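Local coordinates for protein clp gene regulator (ClgR) (Corynebacterium glutamicum, PDB 3F52) that probably activates transcription of clp protease genes by binding their control regions through a helix-turn-helix domain, at residues Ser35-Lys40 with Glu60-Arg65; Arg45-Ala50 with Gly56-Leu61. One frame throughout, in Å; residues are numbered along the deposited sequence.

Both interactions end on helix 55-62 and approach it from the two helices that precede it in the chain, helix 25-40 in interaction 1 and helix 44-51 in interaction 2. The order along the sequence is 35-40, 45-50 and then the overlapping segments 56-61 and 60-65, which share E60 and L61. The centres of the contacts lie about 9 Å apart, and the two meet where R37 CD packs on L47 CD2 at 3.7 Å. One is a salt bridge near the end of helix 55-62, the other an apolar contact nearer its start. Together they fix the probable DNA-reading helix within the all-helical domain.

Interaction 1 (Ser35-Lys40 with Glu60-Arg65); sequences SFRADK and ELERGR
R37, on the last turns of helix 25-40, clasps E62 at the end of helix 55-62 in a salt bridge of two hydrogen bonds. The grip is side-on: R37 NE gives its hydrogen to E62 OE2 at 2.6 Å, almost straight at 175°, while R37 NH2 reaches E62 OE1 at 2.9 Å. Each carboxylate oxygen accepts through its syn lone pair, and the two flat groups lie only 10° apart, so both bonds run nearly in the guanidinium plane. The arginine chain is extended until it bends about CG-CD (chi3 64°), which brings the NE edge to bear on the acid. R37 NH1 has its own acceptor in V42 O, so the ion pair is also tied to the loop after helix 25-40. L44 packs against both side chains; since E62 is buried, its charge is probably kept ionised by this pairing. Arginine suits the place because it offers parallel N-H donors from a long, apolar stem.

A comparable arginine-glutamate bridge joins the first and third helices of the 434 repressor, another member of the helix-turn-helix superfamily.

Backbone bonds then close helix 55-62 in a Schellman motif, with R65 N bonded to E60 O at 2.8 Å and G64 N to L61 O at 3.1 Å. Glycine adopts the positive phi needed at this turn without strain. Beyond it, R65 NH2 donates to G64 O at 3.0 Å from above the carbonyl plane and also pairs with E27, fastening the loop to helix 25-40.

Interaction 2 (Arg45-Ala50 with Gly56-Leu61); sequences RELAEA and GYLSEL
L58 meets L47 and A48 from a helix whose backbone supplies the shortest polar bond here, L61 N to Y57 O at 2.8 Å. Across the interface, bonds of the same kind run along helix 44-51, for example E49 N to R45 O at 2.9 Å. No hydrogen bond joins the two segments; with amides such as those of E49, A50, E60 and L61 bonded inside their own helices, what faces the partner is mainly hydrocarbon.

A single methyl does most of the touching. L58 CD2 lies 3.7 Å from L47 CB and 3.8 Å from L47 CD2, so it rests against both the base and one branch of the other leucine. The two side chains cross at about a right angle. L58 holds CG anti to its own backbone nitrogen (chi1 -177°), and this directs the isobutyl group outward from its helix to the opposing one. Leucine fits because it is long enough to bridge the gap and its branched end places one methyl, CD2, against both L47 and the backbone at A48.

The same methyl continues past L47 onto the neighbouring residue, 3.8 Å from A48 N and 4.3 Å from A48 CB. Alanine is apt at this spot: with only a methyl beyond its backbone, it allows the helices to approach until the CA atoms of A48 and L58 are 6.1 Å apart. L47 turns to further apolar neighbours, V42 and, on helix 70-80, A79 and L80, while L58 also leans on L44, so the contact is buried and runs on into the domain core. Two short helices, 44-51 and 55-62, joined by a tight connection and held together by a leucine pair and a small alanine, form the helix-turn-helix of the XRE/Cro family, in which the second helix usually reads the DNA.

Interaction 1 (Ser35-Lys40 with Glu60-Arg65)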
loop_
_atom_site.group_PDB
_atom_site.type_symbol
_atom_site.label_atom_id
_atom_site.label_comp_id
_atom_site.label_asym_id
_atom_site.label_seq_id
_atom_site.Cartn_x
_atom_site.Cartn_y
_atom_site.Cartn_z
ATOM N N SER B 35 -12.472 -1.106 -8.578
ATOM C CA SER B 35 -12.484 -1.712 -9.901
ATOM C C SER B 35 -12.538 -3.261 -9.833
ATOM O O SER B 35 -13.251 -3.873 -10.633
ATOM C CB SER B 35 -11.354 -1.173 -10.797
ATOM O OG SER B 35 -10.158 -1.861 -10.569
ATOM N N PHE B 36 -11.859 -3.886 -8.866
ATOM C CA PHE B 36 -11.941 -5.344 -8.687
ATOM C C PHE B 36 -13.357 -5.753 -8.270
ATOM O O PHE B 36 -13.864 -6.798 -8.691
ATOM C CB PHE B 36 -10.946 -5.855 -7.642
ATOM C CG PHE B 36 -9.562 -6.138 -8.185
ATOM C CD1 PHE B 36 -8.659 -5.093 -8.424
ATOM C CD2 PHE B 36 -9.157 -7.442 -8.452
ATOM C CE1 PHE B 36 -7.360 -5.346 -8.915
ATOM C CE2 PHE B 36 -7.853 -7.720 -8.941
ATOM C CZ PHE B 36 -6.961 -6.662 -9.178
ATOM N N ARG B 37 -13.988 -4.935 -7.435
ATOM C CA ARG B 37 -15.377 -5.196 -7.016
ATOM C C ARG B 37 -16.345 -5.053 -8.184
ATOM O O ARG B 37 -17.252 -5.882 -8.366
ATOM C CB ARG B 37 -15.785 -4.269 -5.856
ATOM C CG ARG B 37 -17.221 -4.490 -5.388
ATOM C CD ARG B 37 -17.564 -3.696 -4.131
ATOM N NE ARG B 37 -17.529 -2.247 -4.321
ATOM C CZ ARG B 37 -18.456 -1.536 -4.961
ATOM N NH1 ARG B 37 -19.515 -2.121 -5.525
ATOM N NH2 ARG B 37 -18.326 -0.221 -5.046
ATOM N N ALA B 38 -16.152 -4.007 -8.984
ATOM C CA ALA B 38 -17.016 -3.761 -10.137
ATOM C C ALA B 38 -16.872 -4.870 -11.163
ATOM O O ALA B 38 -17.868 -5.315 -11.743
ATOM C CB ALA B 38 -16.716 -2.413 -10.759
ATOM N N ASP B 39 -15.636 -5.325 -11.377
ATOM C CA ASP B 39 -15.363 -6.419 -12.310
ATOM C C ASP B 39 -16.107 -7.686 -11.904
ATOM O O ASP B 39 -16.567 -8.447 -12.758
ATOM C CB ASP B 39 -13.861 -6.733 -12.386
ATOM C CG ASP B 39 -13.072 -5.720 -13.228
ATOM O OD1 ASP B 39 -13.690 -4.900 -13.945
ATOM O OD2 ASP B 39 -11.818 -5.755 -13.170
ATOM N N LYS B 40 -16.187 -7.917 -10.598
ATOM C CA LYS B 40 -16.797 -9.132 -10.072
ATOM C C LYS B 40 -18.317 -8.996 -9.983
ATOM O O LYS B 40 -19.023 -9.980 -9.738
ATOM C CB LYS B 40 -16.184 -9.491 -8.717
ATOM C CG LYS B 40 -16.012 -10.972 -8.527
ATOM C CD LYS B 40 -15.601 -11.316 -7.116
ATOM C CE LYS B 40 -15.420 -12.826 -6.961
ATOM N NZ LYS B 40 -14.291 -13.356 -7.784
ATOM N N GLU B 60 -15.617 4.397 2.326
ATOM C CA GLU B 60 -14.479 5.272 2.688
ATOM C C GLU B 60 -13.119 4.679 2.284
ATOM O O GLU B 60 -12.244 5.400 1.801
ATOM C CB GLU B 60 -14.514 5.640 4.177
ATOM C CG GLU B 60 -15.612 6.664 4.455
ATOM C CD GLU B 60 -15.938 6.787 5.912
ATOM O OE1 GLU B 60 -15.247 6.116 6.729
ATOM O OE2 GLU B 60 -16.895 7.539 6.233
ATOM N N LEU B 61 -12.956 3.361 2.431
ATOM C CA LEU B 61 -11.738 2.697 1.928
ATOM C C LEU B 61 -11.597 2.894 0.406
ATOM O O LEU B 61 -10.520 3.288 -0.096
ATOM C CB LEU B 61 -11.758 1.201 2.280
ATOM C CG LEU B 61 -10.611 0.340 1.725
ATOM C CD1 LEU B 61 -9.235 0.935 2.110
ATOM C CD2 LEU B 61 -10.733 -1.125 2.213
ATOM N N GLU B 62 -12.688 2.615 -0.320
ATOM C CA GLU B 62 -12.702 2.761 -1.784
ATOM C C GLU B 62 -12.448 4.197 -2.237
ATOM O O GLU B 62 -11.820 4.417 -3.280
ATOM C CB GLU B 62 -14.011 2.264 -2.383
ATOM C CG GLU B 62 -14.172 0.756 -2.313
ATOM C CD GLU B 62 -15.425 0.238 -3.044
ATOM O OE1 GLU B 62 -16.278 1.047 -3.463
ATOM O OE2 GLU B 62 -15.542 -0.994 -3.209
ATOM N N ARG B 63 -12.878 5.163 -1.418
ATOM C CA ARG B 63 -12.683 6.574 -1.739
ATOM C C ARG B 63 -11.347 7.171 -1.254
ATOM O O ARG B 63 -11.130 8.370 -1.394
ATOM C CB ARG B 63 -13.874 7.406 -1.229
ATOM C CG ARG B 63 -15.095 7.243 -2.141
ATOM C CD ARG B 63 -16.236 8.164 -1.752
ATOM N NE ARG B 63 -16.859 7.755 -0.497
ATOM C CZ ARG B 63 -16.632 8.319 0.684
ATOM N NH1 ARG B 63 -17.281 7.852 1.753
ATOM N NH2 ARG B 63 -15.790 9.349 0.802
ATOM N N GLY B 64 -10.472 6.342 -0.685
ATOM C CA GLY B 64 -9.144 6.809 -0.257
ATOM C C GLY B 64 -9.225 7.608 1.009
ATOM O O GLY B 64 -8.429 8.521 1.241
ATOM N N ARG B 65 -10.204 7.268 1.853
ATOM C CA ARG B 65 -10.385 7.991 3.119
ATOM C C ARG B 65 -10.181 7.122 4.359
ATOM O O ARG B 65 -10.519 7.538 5.485
ATOM C CB ARG B 65 -11.759 8.660 3.139
ATOM C CG ARG B 65 -11.994 9.595 1.919
ATOM C CD ARG B 65 -11.022 10.811 1.991
ATOM N NE ARG B 65 -11.176 11.724 0.859
ATOM C CZ ARG B 65 -10.307 11.835 -0.149
ATOM N NH1 ARG B 65 -10.557 12.703 -1.140
ATOM N NH2 ARG B 65 -9.212 11.093 -0.162
#

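Interaction 2 (Arg45-Ala50 with Gly56-Leu61)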
loop_
_atom_site.group_PDB
_atom_site.type_symbol
_atom_site.label_atom_id
_atom_site.label_comp_id
_atom_site.label_asym_id
_atom_site.label_seq_id
_atom_site.Cartn_x
_atom_site.Cartn_y
_atom_site.Cartn_z
ATOM N N ARG B 45 -22.497 -3.387 -0.357
ATOM C CA ARG B 45 -23.048 -4.085 0.798
ATOM C C ARG B 45 -22.642 -5.547 0.822
ATOM O O ARG B 45 -22.278 -6.072 1.888
ATOM C CB ARG B 45 -24.570 -3.912 0.861
ATOM C CG ARG B 45 -25.224 -3.516 -0.478
ATOM C CD ARG B 45 -24.308 -2.565 -1.275
ATOM N NE ARG B 45 -25.001 -1.442 -1.875
ATOM C CZ ARG B 45 -25.245 -0.294 -1.249
ATOM N NH1 ARG B 45 -24.846 -0.100 0.010
ATOM N NH2 ARG B 45 -25.909 0.659 -1.886
ATOM N N GLU B 46 -22.674 -6.187 -0.362
ATOM C CA GLU B 46 -22.269 -7.582 -0.514
ATOM C C GLU B 46 -20.820 -7.822 -0.094
ATOM O O GLU B 46 -20.523 -8.755 0.661
ATOM C CB GLU B 46 -22.462 -8.030 -1.963
ATOM C CG GLU B 46 -23.928 -8.140 -2.404
ATOM C CD GLU B 46 -24.066 -8.594 -3.857
ATOM O OE1 GLU B 46 -23.022 -8.792 -4.532
ATOM O OE2 GLU B 46 -25.226 -8.789 -4.310
ATOM N N LEU B 47 -19.914 -6.979 -0.592
ATOM C CA LEU B 47 -18.521 -7.095 -0.230
ATOM C C LEU B 47 -18.315 -6.740 1.238
ATOM O O LEU B 47 -17.543 -7.396 1.932
ATOM C CB LEU B 47 -17.631 -6.217 -1.131
ATOM C CG LEU B 47 -16.124 -6.363 -0.874
ATOM C CD1 LEU B 47 -15.686 -7.816 -0.965
ATOM C CD2 LEU B 47 -15.293 -5.505 -1.820
ATOM N N ALA B 48 -19.003 -5.704 1.699
ATOM C CA ALA B 48 -18.893 -5.295 3.086
ATOM C C ALA B 48 -19.248 -6.457 4.022
ATOM O O ALA B 48 -18.452 -6.802 4.892
ATOM C CB ALA B 48 -19.778 -4.081 3.355
ATOM N N GLU B 49 -20.415 -7.082 3.830
ATOM C CA GLU B 49 -20.777 -8.228 4.676
ATOM C C GLU B 49 -19.765 -9.380 4.572
ATOM O O GLU B 49 -19.351 -9.922 5.598
ATOM C CB GLU B 49 -22.238 -8.686 4.505
ATOM C CG GLU B 49 -22.704 -8.972 3.090
ATOM C CD GLU B 49 -24.189 -9.367 3.017
ATOM O OE1 GLU B 49 -24.963 -9.040 3.954
ATOM O OE2 GLU B 49 -24.587 -10.008 2.012
ATOM N N ALA B 50 -19.340 -9.716 3.350
ATOM C CA ALA B 50 -18.310 -10.736 3.140
ATOM C C ALA B 50 -16.997 -10.414 3.885
ATOM O O ALA B 50 -16.352 -11.317 4.419
ATOM C CB ALA B 50 -18.055 -10.937 1.643
ATOM N N GLY B 56 -20.266 1.696 4.905
ATOM C CA GLY B 56 -19.653 3.014 5.078
ATOM C C GLY B 56 -18.144 2.912 5.148
ATOM O O GLY B 56 -17.432 3.723 4.515
ATOM N N TYR B 57 -17.650 1.932 5.919
ATOM C CA TYR B 57 -16.221 1.684 6.032
ATOM C C TYR B 57 -15.621 1.344 4.647
ATOM O O TYR B 57 -14.613 1.921 4.216
ATOM C CB TYR B 57 -15.880 0.579 7.061
ATOM C CG TYR B 57 -14.383 0.265 7.048
ATOM C CD1 TYR B 57 -13.507 0.874 7.953
ATOM C CD2 TYR B 57 -13.840 -0.603 6.103
ATOM C CE1 TYR B 57 -12.129 0.615 7.918
ATOM C CE2 TYR B 57 -12.468 -0.862 6.049
ATOM C CZ TYR B 57 -11.620 -0.251 6.968
ATOM O OH TYR B 57 -10.260 -0.506 6.912
ATOM N N LEU B 58 -16.261 0.402 3.955
ATOM C CA LEU B 58 -15.802 -0.006 2.640
ATOM C C LEU B 58 -15.828 1.159 1.664
ATOM O O LEU B 58 -14.899 1.318 0.863
ATOM C CB LEU B 58 -16.646 -1.170 2.093
ATOM C CG LEU B 58 -16.163 -1.692 0.727
ATOM C CD1 LEU B 58 -14.667 -2.097 0.708
ATOM C CD2 LEU B 58 -17.043 -2.842 0.222
ATOM N N SER B 59 -16.895 1.953 1.719
ATOM C CA SER B 59 -17.043 3.095 0.829
ATOM C C SER B 59 -15.886 4.082 1.055
ATOM O O SER B 59 -15.248 4.542 0.093
ATOM C CB SER B 59 -18.380 3.773 1.058
ATOM O OG SER B 59 -18.487 4.942 0.263
ATOM N N GLU B 60 -15.617 4.397 2.326
ATOM C CA GLU B 60 -14.479 5.272 2.688
ATOM C C GLU B 60 -13.119 4.679 2.284
ATOM O O GLU B 60 -12.244 5.400 1.801
ATOM C CB GLU B 60 -14.514 5.640 4.177
ATOM C CG GLU B 60 -15.612 6.664 4.455
ATOM C CD GLU B 60 -15.938 6.787 5.912
ATOM O OE1 GLU B 60 -15.247 6.116 6.729
ATOM O OE2 GLU B 60 -16.895 7.539 6.233
ATOM N N LEU B 61 -12.956 3.361 2.431
ATOM C CA LEU B 61 -11.738 2.697 1.928
ATOM C C LEU B 61 -11.597 2.894 0.406
ATOM O O LEU B 61 -10.520 3.288 -0.096
ATOM C CB LEU B 61 -11.758 1.201 2.280
ATOM C CG LEU B 61 -10.611 0.340 1.725
ATOM C CD1 LEU B 61 -9.235 0.935 2.110
ATOM C CD2 LEU B 61 -10.733 -1.125 2.213
#